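PDB 3MBJ: putative phosphomethylpyrimidine kinase from Bacteroides thetaiotaomicron, which probably phosphorylates pyridoxal and related vitamin B6 forms with ATP, as a member of the ribokinase clan, and binds zinc. Local coordinates for residues S47-Y52 with D265-I270; D59-M64 with P89-I94; E132-I137 with S175-Q180; K195-A200 with K210-Y215. All blocks are in the same frame, centred on the assembly; numbering follows the deposited sequence. Where two conformers were deposited one is given.

Overall arrangement
Contact 1 joins loops far apart in the sequence, after strand 44-46 and after helix 241-260, and the other three contacts follow one another along the chain between its two halves. Contacts 2 and 3, with centres about 19 Å apart, are linked by adjacent helices: Ile92 of helix 89-102 packs on Glu132, Met133 and Leu136 of helix 127-137. Contact 4 lies in the antiparallel hairpin 195-202/207-214 of the main sheet, about 34 Å between centres from contact 2 and beyond the chain's centre from it. Contacts 1 and 2 both touch the second subunit, so the strand 44-46/57-59 region contributes to the interface with that subunit as well as to the ribokinase-like core.

Contact 1: S47-Y52 with D265-I270; sequences SNHTQY and DNREGI
His49 NE2 donates to Arg267 O at 2.6 Å, the acceptor in the ring plane and the bond nearly straight at 174°. Beside it the Tyr52 ring lies against Arg267: Arg267 CB sits over one face, 4.0 Å from the Tyr52 ring centroid. The arginine chain bends at chi3 (-65°), which brings Arg267 NH1 to 3.5 Å from Tyr52 CD1 with the two planes 35° apart. These residues join the loop after strand 44-46 to a short 3-10 turn, 266-268, that follows helix 241-260 in the ribokinase-like fold. At the guanidinium edge, Arg267 grips Asp265 side-on with two nitrogens, NE to OD1 (3.0 Å, on its syn lone pair) and NH2 to OD2; Arg267 N also donates to OD1, making an Asx turn. With an alanine in place of Arg267, Asp265 would probably lose its charged mate and Tyr52 CD1 the guanidinium face it lies over. Further out, a water accepts from Tyr52 OH and donates to Asp265 OD2 and Glu268 OE2; Glu268 also pairs with Lys9 of the second subunit.

Contact 2: D59-M64 with P89-I94; sequences DLTDEM and PRQIQI
Gln91, on the first turn of helix 89-102, reaches across to Thr61 and Met64. Its CB leaves the helix with CG anti to the carbonyl carbon (chi1 -58°), and the chain then runs extended toward the loop 59-64. Along the way Gln91 CG comes 3.7 Å from Thr61 OG1, and Gln91 CD passes 4.2 Å from the selenium of Met64, deposited as selenomethionine, whose side chain lies roughly at right angles to the glutamine. At the tip, Gln91 NE2 donates to Thr61 OG1 at 3.0 Å, a bent bond of 152° with the hydroxyl tilted 18° out of the amide plane.

Beside the amide, apolar groups complete the contact: Thr61 CG2 touches Arg90 CG at 3.7 Å, and Met64 CB meets Ile94 CG2 at 4.0 Å. A water bridges Thr61 O and the guanidinium of Arg90, whose side chain comes within about 5 Å of that of zinc-binding Asp97. Asp59 OD1, in an Asx turn, takes the Thr61 amide from above its carboxylate plane. In the ribokinase-like fold the contact thus joins the loop between strand 57-59 and helix 64-74 to the start of helix 89-102. Gln91 NE2 also bonds to Thr43 O and Gln91 OE1 accepts from Gly87 N, so both ends of this buried amide have partners and its rotation is probably fixed.

Contact 3: E132-I137 with S175-Q180; sequences EMRHLI and SDKGPQ
The guanidinium of Arg134 is approached obliquely, neither over a face nor at an edge, by the ammonium of Lys177, with Lys177 NZ 3.9 Å from Arg134 NE and 3.7 Å from Arg134 CD. Two positive groups can probably sit this close because both donate to the carbonyl of Leu153, and Arg134 NH2 also bonds to Tyr152 O. The extended Lys177 chain carries NZ to that shared acceptor.

The Pro179 ring sits across the end of segment 132-137, with Pro179 CG 3.4 Å from Ile137 O and 4.1 Å from Ile137 CD1. Ile137 CG1 stands between the backbone N and the carbonyl carbon (chi1 68°), which brings CD1 toward the proline. Ile143 of strand 142-143 lies against both side chains. Gly178, at phi 147°, turns the chain out of helix 164-175, and Ser175 OG bonds back to Pro179 O. Helix 127-137 thus packs on the turn entering strand 181-188, the parallel neighbour of strand 142-143, reached from it by a crossover through helices 147-154 and 164-175.

Contact 4: K195-A200 with K210-Y215; sequences KTSVYA and KVTCPY
Lys210 and Tyr199 face each other across an antiparallel beta hairpin, strands 195-202 and 207-214. Lys210 lays its CB over the centre of one face of the Tyr199 ring, 4.0 Å from its centroid. The two side chains run alongside, pointing the same way, until Lys210 NZ donates to Tyr199 OH at 3.0 Å; both ends also bond to Asp164, which carries the opposite charge to the lysine. A leucine in place of Tyr199 would probably leave the Lys210 chain without its flat support and cost Asp164 its hydroxyl partner.

Val211 follows in a hydrogen-bonded pair with Val198, their amides and carbonyls exchanging two bonds of 2.9 Å, and both side chains turn to the face packed on Thr249 of helix 241-260. Thr212 returns to the face of Tyr199. A chi1 of -61° turns Thr212 OG1 toward Ser197 OG, to which it donates at 3.0 Å, and leaves the methyl CG2 for Lys195 CG. Cys213 again pairs by two bonds, with Thr196. Pro214 ends the strand in a non-hydrogen-bonded pair with Lys195, packed on Leu253 of helix 241-260, and Tyr215 follows, its CB 3.8 Å from Lys195 C.

Contact 1: S47-Y52 with D265-I270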
loop_
_atom_site.group_PDB
_atom_site.type_symbol
_atom_site.label_atom_id
_atom_site.label_comp_id
_atom_site.label_asym_id
_atom_site.label_seq_id
_atom_site.Cartn_x
_atom_site.Cartn_y
_atom_site.Cartn_z
ATOM N N SER A 47 -21.575 -30.352 -6.369
ATOM C CA SER A 47 -20.718 -30.509 -5.211
ATOM C C SER A 47 -19.304 -30.086 -5.554
ATOM O O SER A 47 -18.564 -29.629 -4.696
ATOM C CB SER A 47 -20.683 -31.962 -4.789
ATOM O OG SER A 47 -20.170 -32.772 -5.834
ATOM N N ASN A 48 -18.927 -30.294 -6.813
ATOM C CA ASN A 48 -17.558 -30.084 -7.270
ATOM C C ASN A 48 -17.483 -30.217 -8.774
ATOM O O ASN A 48 -18.356 -30.793 -9.391
ATOM C CB ASN A 48 -16.592 -31.078 -6.607
ATOM C CG ASN A 48 -17.055 -32.506 -6.719
ATOM O OD1 ASN A 48 -17.692 -33.031 -5.802
ATOM N ND2 ASN A 48 -16.760 -33.142 -7.847
ATOM N N HIS A 49 -16.437 -29.700 -9.392
ATOM C CA HIS A 49 -16.385 -29.755 -10.861
ATOM C C HIS A 49 -16.270 -31.192 -11.290
ATOM O O HIS A 49 -16.023 -32.086 -10.464
ATOM C CB HIS A 49 -15.241 -28.894 -11.458
ATOM C CG HIS A 49 -13.866 -29.230 -10.935
ATOM N ND1 HIS A 49 -13.167 -30.366 -11.310
ATOM C CD2 HIS A 49 -13.058 -28.553 -10.080
ATOM C CE1 HIS A 49 -11.997 -30.370 -10.691
ATOM N NE2 HIS A 49 -11.912 -29.282 -9.934
ATOM N N THR A 50 -16.426 -31.409 -12.593
ATOM C CA THR A 50 -16.587 -32.746 -13.159
ATOM C C THR A 50 -15.230 -33.383 -13.521
ATOM O O THR A 50 -15.179 -34.446 -14.134
ATOM C CB THR A 50 -17.504 -32.682 -14.377
ATOM O OG1 THR A 50 -16.822 -32.001 -15.417
ATOM C CG2 THR A 50 -18.787 -31.877 -14.071
ATOM N N GLN A 51 -14.136 -32.751 -13.096
ATOM C CA GLN A 51 -12.793 -33.316 -13.259
ATOM C C GLN A 51 -12.427 -34.181 -12.091
ATOM O O GLN A 51 -11.416 -34.830 -12.128
ATOM C CB GLN A 51 -11.737 -32.206 -13.533
ATOM C CG GLN A 51 -11.463 -32.023 -15.072
ATOM C CD GLN A 51 -11.379 -30.561 -15.543
ATOM O OE1 GLN A 51 -10.292 -30.030 -15.819
ATOM N NE2 GLN A 51 -12.527 -29.914 -15.641
ATOM N N TYR A 52 -13.250 -34.206 -11.047
ATOM C CA TYR A 52 -13.134 -35.228 -9.989
ATOM C C TYR A 52 -13.850 -36.492 -10.485
ATOM O O TYR A 52 -14.559 -36.445 -11.475
ATOM C CB TYR A 52 -13.787 -34.725 -8.696
ATOM C CG TYR A 52 -12.947 -33.756 -7.893
ATOM C CD1 TYR A 52 -11.933 -34.213 -7.061
ATOM C CD2 TYR A 52 -13.155 -32.383 -7.972
ATOM C CE1 TYR A 52 -11.164 -33.351 -6.338
ATOM C CE2 TYR A 52 -12.382 -31.498 -7.219
ATOM C CZ TYR A 52 -11.399 -31.996 -6.402
ATOM O OH TYR A 52 -10.627 -31.125 -5.668
ATOM N N ASP A 265 -3.064 -31.192 -4.810
ATOM C CA ASP A 265 -4.021 -31.862 -5.668
ATOM C C ASP A 265 -4.560 -30.768 -6.584
ATOM O O ASP A 265 -5.344 -29.891 -6.161
ATOM C CB ASP A 265 -5.087 -32.554 -4.818
ATOM C CG ASP A 265 -6.225 -33.143 -5.625
ATOM O OD1 ASP A 265 -6.296 -32.988 -6.856
ATOM O OD2 ASP A 265 -7.109 -33.734 -4.983
ATOM N N ASN A 266 -4.156 -30.847 -7.855
ATOM C CA ASN A 266 -4.352 -29.753 -8.794
ATOM C C ASN A 266 -5.812 -29.458 -9.074
ATOM O O ASN A 266 -6.176 -28.354 -9.553
ATOM C CB ASN A 266 -3.637 -30.030 -10.115
ATOM C CG ASN A 266 -2.103 -29.937 -10.009
ATOM O OD1 ASN A 266 -1.524 -29.596 -8.947
ATOM N ND2 ASN A 266 -1.425 -30.233 -11.146
ATOM N N ARG A 267 -6.649 -30.449 -8.817
ATOM C CA ARG A 267 -8.066 -30.332 -9.085
ATOM C C ARG A 267 -8.741 -29.282 -8.186
ATOM O O ARG A 267 -9.794 -28.741 -8.535
ATOM C CB ARG A 267 -8.723 -31.702 -8.908
ATOM C CG ARG A 267 -8.280 -32.708 -9.942
ATOM C CD ARG A 267 -8.851 -34.058 -9.616
ATOM N NE ARG A 267 -8.300 -34.566 -8.361
ATOM C CZ ARG A 267 -8.664 -35.719 -7.785
ATOM N NH1 ARG A 267 -9.580 -36.500 -8.338
ATOM N NH2 ARG A 267 -8.126 -36.090 -6.637
ATOM N N GLU A 268 -8.109 -28.992 -7.058
ATOM C CA GLU A 268 -8.542 -27.925 -6.171
ATOM C C GLU A 268 -8.386 -26.509 -6.759
ATOM O O GLU A 268 -8.996 -25.580 -6.244
ATOM C CB GLU A 268 -7.852 -28.024 -4.805
ATOM C CG GLU A 268 -8.212 -29.292 -4.078
ATOM C CD GLU A 268 -7.888 -29.309 -2.586
ATOM O OE1 GLU A 268 -7.419 -28.313 -2.009
ATOM O OE2 GLU A 268 -8.136 -30.369 -1.985
ATOM N N GLY A 269 -7.613 -26.352 -7.833
ATOM C CA GLY A 269 -7.457 -25.054 -8.482
ATOM C C GLY A 269 -6.237 -24.271 -8.039
ATOM O O GLY A 269 -5.501 -24.662 -7.122
ATOM N N ILE A 270 -6.008 -23.156 -8.726
ATOM C CA ILE A 270 -4.989 -22.181 -8.331
ATOM C C ILE A 270 -5.331 -21.650 -6.911
ATOM O O ILE A 270 -6.516 -21.498 -6.586
ATOM C CB ILE A 270 -5.019 -21.027 -9.354
ATOM C CG1 ILE A 270 -4.467 -21.473 -10.696
ATOM C CG2 ILE A 270 -4.230 -19.828 -8.900
ATOM C CD1 ILE A 270 -4.994 -20.505 -11.869
HETATM O O HOH W 1 -9.267 -32.274 -3.815
#

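Contact 2: D59-M64 with P89-I94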
loop_
_atom_site.group_PDB
_atom_site.type_symbol
_atom_site.label_atom_id
_atom_site.label_comp_id
_atom_site.label_asym_id
_atom_site.label_seq_id
_atom_site.Cartn_x
_atom_site.Cartn_y
_atom_site.Cartn_z
ATOM N N ASP A 59 -29.451 -29.560 -12.219
ATOM C CA ASP A 59 -29.684 -28.664 -13.350
ATOM C C ASP A 59 -30.665 -27.546 -12.947
ATOM O O ASP A 59 -31.730 -27.838 -12.419
ATOM C CB ASP A 59 -30.240 -29.485 -14.508
ATOM C CG ASP A 59 -30.509 -28.666 -15.782
ATOM O OD1 ASP A 59 -29.935 -27.622 -16.046
ATOM O OD2 ASP A 59 -31.336 -29.102 -16.583
ATOM N N LEU A 60 -30.277 -26.285 -13.174
ATOM C CA LEU A 60 -31.118 -25.118 -12.838
ATOM C C LEU A 60 -31.775 -24.473 -14.072
ATOM O O LEU A 60 -32.350 -23.393 -13.974
ATOM C CB LEU A 60 -30.325 -24.063 -12.051
ATOM C CG LEU A 60 -29.910 -24.373 -10.604
ATOM C CD1 LEU A 60 -29.043 -23.251 -10.041
ATOM C CD2 LEU A 60 -31.125 -24.621 -9.715
ATOM N N THR A 61 -31.727 -25.160 -15.211
ATOM C CA THR A 61 -32.380 -24.692 -16.467
ATOM C C THR A 61 -33.773 -24.153 -16.246
ATOM O O THR A 61 -34.121 -23.063 -16.725
ATOM C CB THR A 61 -32.418 -25.806 -17.519
ATOM O OG1 THR A 61 -31.083 -26.240 -17.767
ATOM C CG2 THR A 61 -33.016 -25.323 -18.850
ATOM N N ASP A 62 -34.567 -24.875 -15.485
ATOM C CA ASP A 62 -35.938 -24.430 -15.227
ATOM C C ASP A 62 -36.080 -23.237 -14.284
ATOM O O ASP A 62 -37.099 -22.576 -14.292
ATOM C CB ASP A 62 -36.771 -25.589 -14.674
ATOM C CG ASP A 62 -37.372 -26.423 -15.763
ATOM O OD1 ASP A 62 -36.623 -27.138 -16.469
ATOM O OD2 ASP A 62 -38.607 -26.344 -15.930
ATOM N N GLU A 63 -35.102 -23.004 -13.418
ATOM C CA GLU A 63 -35.161 -21.841 -12.517
ATOM C C GLU A 63 -34.656 -20.554 -13.205
ATOM O O GLU A 63 -35.097 -19.460 -12.865
ATOM C CB GLU A 63 -34.390 -22.109 -11.217
ATOM C CG GLU A 63 -34.724 -21.121 -10.089
ATOM C CD GLU A 63 -36.143 -21.248 -9.552
ATOM O OE1 GLU A 63 -36.831 -22.234 -9.899
ATOM O OE2 GLU A 63 -36.567 -20.357 -8.766
HETATM N N MSE A 64 -33.755 -20.678 -14.174
HETATM C CA MSE A 64 -33.171 -19.495 -14.815
HETATM C C MSE A 64 -34.212 -18.465 -15.254
HETATM O O MSE A 64 -34.081 -17.282 -14.892
HETATM C CB MSE A 64 -32.223 -19.873 -15.963
HETATM C CG MSE A 64 -30.943 -20.478 -15.460
HETATM SE SE MSE A 64 -29.855 -21.326 -16.828
HETATM C CE MSE A 64 -29.037 -19.730 -17.435
ATOM N N PRO A 89 -28.270 -26.375 -25.649
ATOM C CA PRO A 89 -28.890 -25.378 -26.510
ATOM C C PRO A 89 -30.013 -24.624 -25.820
ATOM O O PRO A 89 -30.210 -23.455 -26.081
ATOM C CB PRO A 89 -29.415 -26.212 -27.662
ATOM C CG PRO A 89 -28.451 -27.398 -27.728
ATOM C CD PRO A 89 -28.115 -27.687 -26.326
ATOM N N ARG A 90 -30.748 -25.289 -24.946
ATOM C CA ARG A 90 -31.810 -24.618 -24.213
ATOM C C ARG A 90 -31.236 -23.487 -23.325
ATOM O O ARG A 90 -31.758 -22.369 -23.335
ATOM C CB ARG A 90 -32.606 -25.648 -23.414
ATOM C CG ARG A 90 -33.688 -25.102 -22.527
ATOM C CD ARG A 90 -34.678 -24.141 -23.193
ATOM N NE ARG A 90 -35.632 -23.673 -22.164
ATOM C CZ ARG A 90 -36.227 -22.469 -22.105
ATOM N NH1 ARG A 90 -36.016 -21.524 -23.027
ATOM N NH2 ARG A 90 -37.044 -22.203 -21.083
ATOM N N GLN A 91 -30.138 -23.742 -22.612
ATOM C CA GLN A 91 -29.519 -22.674 -21.808
ATOM C C GLN A 91 -29.036 -21.533 -22.702
ATOM O O GLN A 91 -29.185 -20.379 -22.332
ATOM C CB GLN A 91 -28.368 -23.181 -20.922
ATOM C CG GLN A 91 -28.803 -24.257 -19.967
ATOM C CD GLN A 91 -27.869 -24.430 -18.784
ATOM O OE1 GLN A 91 -26.657 -24.214 -18.886
ATOM N NE2 GLN A 91 -28.428 -24.847 -17.657
ATOM N N ILE A 92 -28.451 -21.846 -23.864
ATOM C CA ILE A 92 -28.053 -20.807 -24.795
ATOM C C ILE A 92 -29.270 -19.952 -25.172
ATOM O O ILE A 92 -29.138 -18.740 -25.312
ATOM C CB ILE A 92 -27.368 -21.386 -26.061
ATOM C CG1 ILE A 92 -25.933 -21.829 -25.743
ATOM C CG2 ILE A 92 -27.368 -20.376 -27.249
ATOM C CD1 ILE A 92 -25.266 -22.747 -26.817
ATOM N N GLN A 93 -30.450 -20.573 -25.333
ATOM C CA GLN A 93 -31.687 -19.852 -25.744
ATOM C C GLN A 93 -32.089 -18.854 -24.639
ATOM O O GLN A 93 -32.396 -17.688 -24.891
ATOM C CB GLN A 93 -32.822 -20.856 -26.087
ATOM C CG GLN A 93 -34.222 -20.287 -26.452
ATOM C CD GLN A 93 -35.262 -21.409 -26.672
ATOM O OE1 GLN A 93 -35.385 -22.319 -25.860
ATOM N NE2 GLN A 93 -35.992 -21.349 -27.781
ATOM N N ILE A 94 -32.053 -19.333 -23.403
ATOM C CA ILE A 94 -32.383 -18.521 -22.246
ATOM C C ILE A 94 -31.422 -17.350 -22.157
ATOM O O ILE A 94 -31.831 -16.226 -22.068
ATOM C CB ILE A 94 -32.310 -19.371 -20.934
ATOM C CG1 ILE A 94 -33.430 -20.435 -20.977
ATOM C CG2 ILE A 94 -32.416 -18.450 -19.691
ATOM C CD1 ILE A 94 -33.367 -21.519 -19.848
HETATM O O HOH W 2 -36.448 -23.536 -18.676
#

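Contact 3: E132-I137 with S175-Q180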
loop_
_atom_site.group_PDB
_atom_site.type_symbol
_atom_site.label_atom_id
_atom_site.label_comp_id
_atom_site.label_asym_id
_atom_site.label_seq_id
_atom_site.Cartn_x
_atom_site.Cartn_y
_atom_site.Cartn_z
ATOM N N GLU A 132 -25.144 -23.687 -31.868
ATOM C CA GLU A 132 -25.845 -22.722 -31.021
ATOM C C GLU A 132 -24.923 -21.742 -30.283
ATOM O O GLU A 132 -25.292 -20.594 -30.118
ATOM C CB GLU A 132 -26.785 -23.441 -30.050
ATOM C CG GLU A 132 -27.876 -24.234 -30.781
ATOM C CD GLU A 132 -28.555 -23.441 -31.909
ATOM O OE1 GLU A 132 -29.202 -22.439 -31.587
ATOM O OE2 GLU A 132 -28.438 -23.806 -33.114
HETATM N N MSE A 133 -23.729 -22.175 -29.855
HETATM C CA MSE A 133 -22.717 -21.233 -29.306
HETATM C C MSE A 133 -22.301 -20.215 -30.376
HETATM O O MSE A 133 -22.140 -19.041 -30.108
HETATM C CB MSE A 133 -21.488 -21.985 -28.778
HETATM C CG MSE A 133 -20.503 -21.128 -28.012
HETATM SE SE MSE A 133 -21.293 -20.174 -26.533
HETATM C CE MSE A 133 -21.270 -21.466 -25.071
ATOM N N ARG A 134 -22.186 -20.681 -31.612
ATOM C CA ARG A 134 -21.891 -19.809 -32.749
ATOM C C ARG A 134 -22.986 -18.715 -32.959
ATOM O O ARG A 134 -22.684 -17.543 -33.222
ATOM C CB ARG A 134 -21.761 -20.698 -33.968
ATOM C CG ARG A 134 -21.115 -20.094 -35.167
ATOM C CD ARG A 134 -21.190 -21.137 -36.325
ATOM N NE ARG A 134 -20.294 -22.279 -36.128
ATOM C CZ ARG A 134 -20.521 -23.512 -36.575
ATOM N NH1 ARG A 134 -21.656 -23.792 -37.216
ATOM N NH2 ARG A 134 -19.617 -24.484 -36.385
ATOM N N HIS A 135 -24.248 -19.100 -32.802
ATOM C CA HIS A 135 -25.369 -18.143 -32.788
ATOM C C HIS A 135 -25.310 -17.196 -31.601
ATOM O O HIS A 135 -25.606 -16.012 -31.739
ATOM C CB HIS A 135 -26.737 -18.855 -32.798
ATOM C CG HIS A 135 -26.986 -19.671 -34.037
ATOM N ND1 HIS A 135 -27.960 -20.649 -34.112
ATOM C CD2 HIS A 135 -26.384 -19.645 -35.247
ATOM C CE1 HIS A 135 -27.926 -21.201 -35.308
ATOM N NE2 HIS A 135 -26.993 -20.594 -36.020
ATOM N N LEU A 136 -24.935 -17.705 -30.434
ATOM C CA LEU A 136 -24.849 -16.847 -29.244
ATOM C C LEU A 136 -23.769 -15.751 -29.369
ATOM O O LEU A 136 -24.014 -14.582 -28.997
ATOM C CB LEU A 136 -24.637 -17.669 -27.982
ATOM C CG LEU A 136 -24.491 -16.920 -26.649
ATOM C CD1 LEU A 136 -25.768 -16.162 -26.281
ATOM C CD2 LEU A 136 -24.083 -17.917 -25.548
ATOM N N ILE A 137 -22.591 -16.116 -29.870
ATOM C CA ILE A 137 -21.466 -15.164 -29.912
ATOM C C ILE A 137 -21.694 -14.009 -30.887
ATOM O O ILE A 137 -21.055 -12.976 -30.793
ATOM C CB ILE A 137 -20.104 -15.868 -30.240
ATOM C CG1 ILE A 137 -20.085 -16.402 -31.674
ATOM C CG2 ILE A 137 -19.809 -16.953 -29.194
ATOM C CD1 ILE A 137 -18.828 -16.144 -32.417
ATOM N N SER A 175 -14.222 -12.736 -35.679
ATOM C CA SER A 175 -14.731 -11.413 -35.366
ATOM C C SER A 175 -15.832 -10.998 -36.348
ATOM O O SER A 175 -16.730 -10.254 -36.010
ATOM C CB SER A 175 -13.619 -10.375 -35.413
ATOM O OG SER A 175 -14.194 -9.124 -35.083
ATOM N N ASP A 176 -15.740 -11.457 -37.583
ATOM C CA ASP A 176 -16.784 -11.164 -38.562
ATOM C C ASP A 176 -18.128 -11.773 -38.202
ATOM O O ASP A 176 -19.145 -11.284 -38.649
ATOM C CB ASP A 176 -16.358 -11.615 -39.947
ATOM C CG ASP A 176 -15.371 -10.675 -40.565
ATOM O OD1 ASP A 176 -15.228 -9.557 -40.047
ATOM O OD2 ASP A 176 -14.746 -11.032 -41.570
ATOM N N LYS A 177 -18.154 -12.786 -37.345
ATOM C CA LYS A 177 -19.422 -13.360 -36.905
ATOM C C LYS A 177 -20.144 -12.547 -35.840
ATOM O O LYS A 177 -21.231 -12.952 -35.402
ATOM C CB LYS A 177 -19.211 -14.776 -36.415
ATOM C CG LYS A 177 -18.540 -15.627 -37.500
ATOM C CD LYS A 177 -18.538 -17.094 -37.160
ATOM C CE LYS A 177 -18.310 -17.906 -38.392
ATOM N NZ LYS A 177 -18.524 -19.352 -38.079
ATOM N N GLY A 178 -19.569 -11.416 -35.430
ATOM C CA GLY A 178 -20.185 -10.574 -34.401
ATOM C C GLY A 178 -19.221 -9.848 -33.490
ATOM O O GLY A 178 -19.212 -8.631 -33.454
ATOM N N PRO A 179 -18.425 -10.590 -32.711
ATOM C CA PRO A 179 -17.598 -10.009 -31.627
ATOM C C PRO A 179 -16.559 -9.000 -32.078
ATOM O O PRO A 179 -15.702 -9.340 -32.859
ATOM C CB PRO A 179 -16.879 -11.235 -31.041
ATOM C CG PRO A 179 -17.778 -12.354 -31.339
ATOM C CD PRO A 179 -18.336 -12.059 -32.713
ATOM N N GLN A 180 -16.627 -7.776 -31.555
ATOM C CA GLN A 180 -15.575 -6.791 -31.778
ATOM C C GLN A 180 -14.172 -7.290 -31.357
ATOM O O GLN A 180 -13.172 -7.035 -32.046
ATOM C CB GLN A 180 -15.883 -5.545 -30.963
ATOM C CG GLN A 180 -14.931 -4.423 -31.187
ATOM C CD GLN A 180 -15.127 -3.328 -30.173
ATOM O OE1 GLN A 180 -16.253 -2.993 -29.857
ATOM N NE2 GLN A 180 -14.047 -2.778 -29.649
#

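Contact 4: K195-A200 with K210-Y215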
loop_
_atom_site.group_PDB
_atom_site.type_symbol
_atom_site.label_atom_id
_atom_site.label_comp_id
_atom_site.label_asym_id
_atom_site.label_seq_id
_atom_site.Cartn_x
_atom_site.Cartn_y
_atom_site.Cartn_z
ATOM N N LYS A 195 6.640 -22.459 -22.994
ATOM C CA LYS A 195 6.065 -21.105 -23.158
ATOM C C LYS A 195 4.611 -21.223 -23.684
ATOM O O LYS A 195 4.299 -22.119 -24.462
ATOM C CB LYS A 195 6.938 -20.331 -24.165
ATOM C CG LYS A 195 7.482 -18.964 -23.744
ATOM C CD LYS A 195 8.777 -19.053 -22.908
ATOM C CE LYS A 195 9.360 -17.639 -22.531
ATOM N NZ LYS A 195 8.412 -16.697 -21.785
ATOM N N THR A 196 3.710 -20.336 -23.256
ATOM C CA THR A 196 2.335 -20.290 -23.830
ATOM C C THR A 196 1.928 -18.836 -24.207
ATOM O O THR A 196 2.609 -17.890 -23.837
ATOM C CB THR A 196 1.305 -20.961 -22.881
ATOM O OG1 THR A 196 0.078 -21.191 -23.585
ATOM C CG2 THR A 196 1.073 -20.108 -21.644
ATOM N N SER A 197 0.830 -18.682 -24.945
ATOM C CA SER A 197 0.467 -17.415 -25.634
ATOM C C SER A 197 -1.017 -17.137 -25.667
ATOM O O SER A 197 -1.823 -18.076 -25.834
ATOM C CB SER A 197 0.870 -17.503 -27.104
ATOM O OG SER A 197 2.069 -16.828 -27.313
ATOM N N VAL A 198 -1.366 -15.856 -25.562
ATOM C CA VAL A 198 -2.711 -15.381 -25.783
ATOM C C VAL A 198 -2.666 -14.405 -26.958
ATOM O O VAL A 198 -1.752 -13.588 -27.050
ATOM C CB VAL A 198 -3.260 -14.645 -24.548
ATOM C CG1 VAL A 198 -4.702 -14.237 -24.775
ATOM C CG2 VAL A 198 -3.109 -15.510 -23.295
ATOM N N TYR A 199 -3.652 -14.492 -27.850
ATOM C CA TYR A 199 -3.764 -13.580 -28.973
ATOM C C TYR A 199 -5.077 -12.897 -28.898
ATOM O O TYR A 199 -6.033 -13.460 -28.371
ATOM C CB TYR A 199 -3.772 -14.336 -30.282
ATOM C CG TYR A 199 -2.435 -14.849 -30.670
ATOM C CD1 TYR A 199 -1.795 -15.828 -29.919
ATOM C CD2 TYR A 199 -1.803 -14.373 -31.811
ATOM C CE1 TYR A 199 -0.537 -16.289 -30.292
ATOM C CE2 TYR A 199 -0.580 -14.834 -32.190
ATOM C CZ TYR A 199 0.058 -15.792 -31.436
ATOM O OH TYR A 199 1.304 -16.227 -31.834
ATOM N N ALA A 200 -5.144 -11.719 -29.508
ATOM C CA ALA A 200 -6.382 -10.958 -29.554
ATOM C C ALA A 200 -6.474 -10.080 -30.794
ATOM O O ALA A 200 -5.457 -9.607 -31.324
ATOM C CB ALA A 200 -6.525 -10.116 -28.309
ATOM N N LYS A 210 -0.605 -9.801 -28.956
ATOM C CA LYS A 210 -0.311 -11.072 -28.310
ATOM C C LYS A 210 0.497 -10.868 -27.036
ATOM O O LYS A 210 1.240 -9.900 -26.911
ATOM C CB LYS A 210 0.381 -12.049 -29.282
ATOM C CG LYS A 210 1.879 -12.101 -29.231
ATOM C CD LYS A 210 2.471 -12.745 -30.450
ATOM C CE LYS A 210 3.035 -14.077 -30.202
ATOM N NZ LYS A 210 3.751 -14.488 -31.468
ATOM N N VAL A 211 0.309 -11.769 -26.080
ATOM C CA VAL A 211 1.115 -11.802 -24.849
ATOM C C VAL A 211 1.663 -13.203 -24.735
ATOM O O VAL A 211 0.912 -14.137 -24.920
ATOM C CB VAL A 211 0.268 -11.462 -23.608
ATOM C CG1 VAL A 211 0.962 -11.949 -22.321
ATOM C CG2 VAL A 211 -0.020 -9.951 -23.580
ATOM N N THR A 212 2.955 -13.352 -24.442
ATOM C CA THR A 212 3.593 -14.677 -24.303
ATOM C C THR A 212 4.122 -14.780 -22.885
ATOM O O THR A 212 4.637 -13.801 -22.360
ATOM C CB THR A 212 4.735 -14.888 -25.345
ATOM O OG1 THR A 212 4.196 -14.821 -26.679
ATOM C CG2 THR A 212 5.435 -16.246 -25.172
ATOM N N CYS A 213 3.935 -15.920 -22.223
ATOM C CA CYS A 213 4.472 -16.088 -20.868
ATOM C C CYS A 213 4.876 -17.534 -20.596
ATOM O O CYS A 213 4.476 -18.432 -21.315
ATOM C CB CYS A 213 3.435 -15.650 -19.832
ATOM S SG CYS A 213 2.141 -16.874 -19.727
ATOM N N PRO A 214 5.654 -17.770 -19.525
ATOM C CA PRO A 214 6.050 -19.139 -19.178
ATOM C C PRO A 214 4.884 -20.112 -19.027
ATOM O O PRO A 214 3.792 -19.732 -18.638
ATOM C CB PRO A 214 6.778 -18.971 -17.845
ATOM C CG PRO A 214 7.294 -17.599 -17.889
ATOM C CD PRO A 214 6.243 -16.795 -18.592
ATOM N N TYR A 215 5.139 -21.364 -19.375
ATOM C CA TYR A 215 4.177 -22.422 -19.160
ATOM C C TYR A 215 4.693 -23.467 -18.144
ATOM O O TYR A 215 5.722 -24.079 -18.350
ATOM C CB TYR A 215 3.847 -23.060 -20.498
ATOM C CG TYR A 215 3.188 -24.379 -20.340
ATOM C CD1 TYR A 215 1.848 -24.470 -19.993
ATOM C CD2 TYR A 215 3.926 -25.548 -20.484
ATOM C CE1 TYR A 215 1.263 -25.695 -19.817
ATOM C CE2 TYR A 215 3.356 -26.769 -20.317
ATOM C CZ TYR A 215 2.028 -26.847 -19.988
ATOM O OH TYR A 215 1.493 -28.105 -19.836
#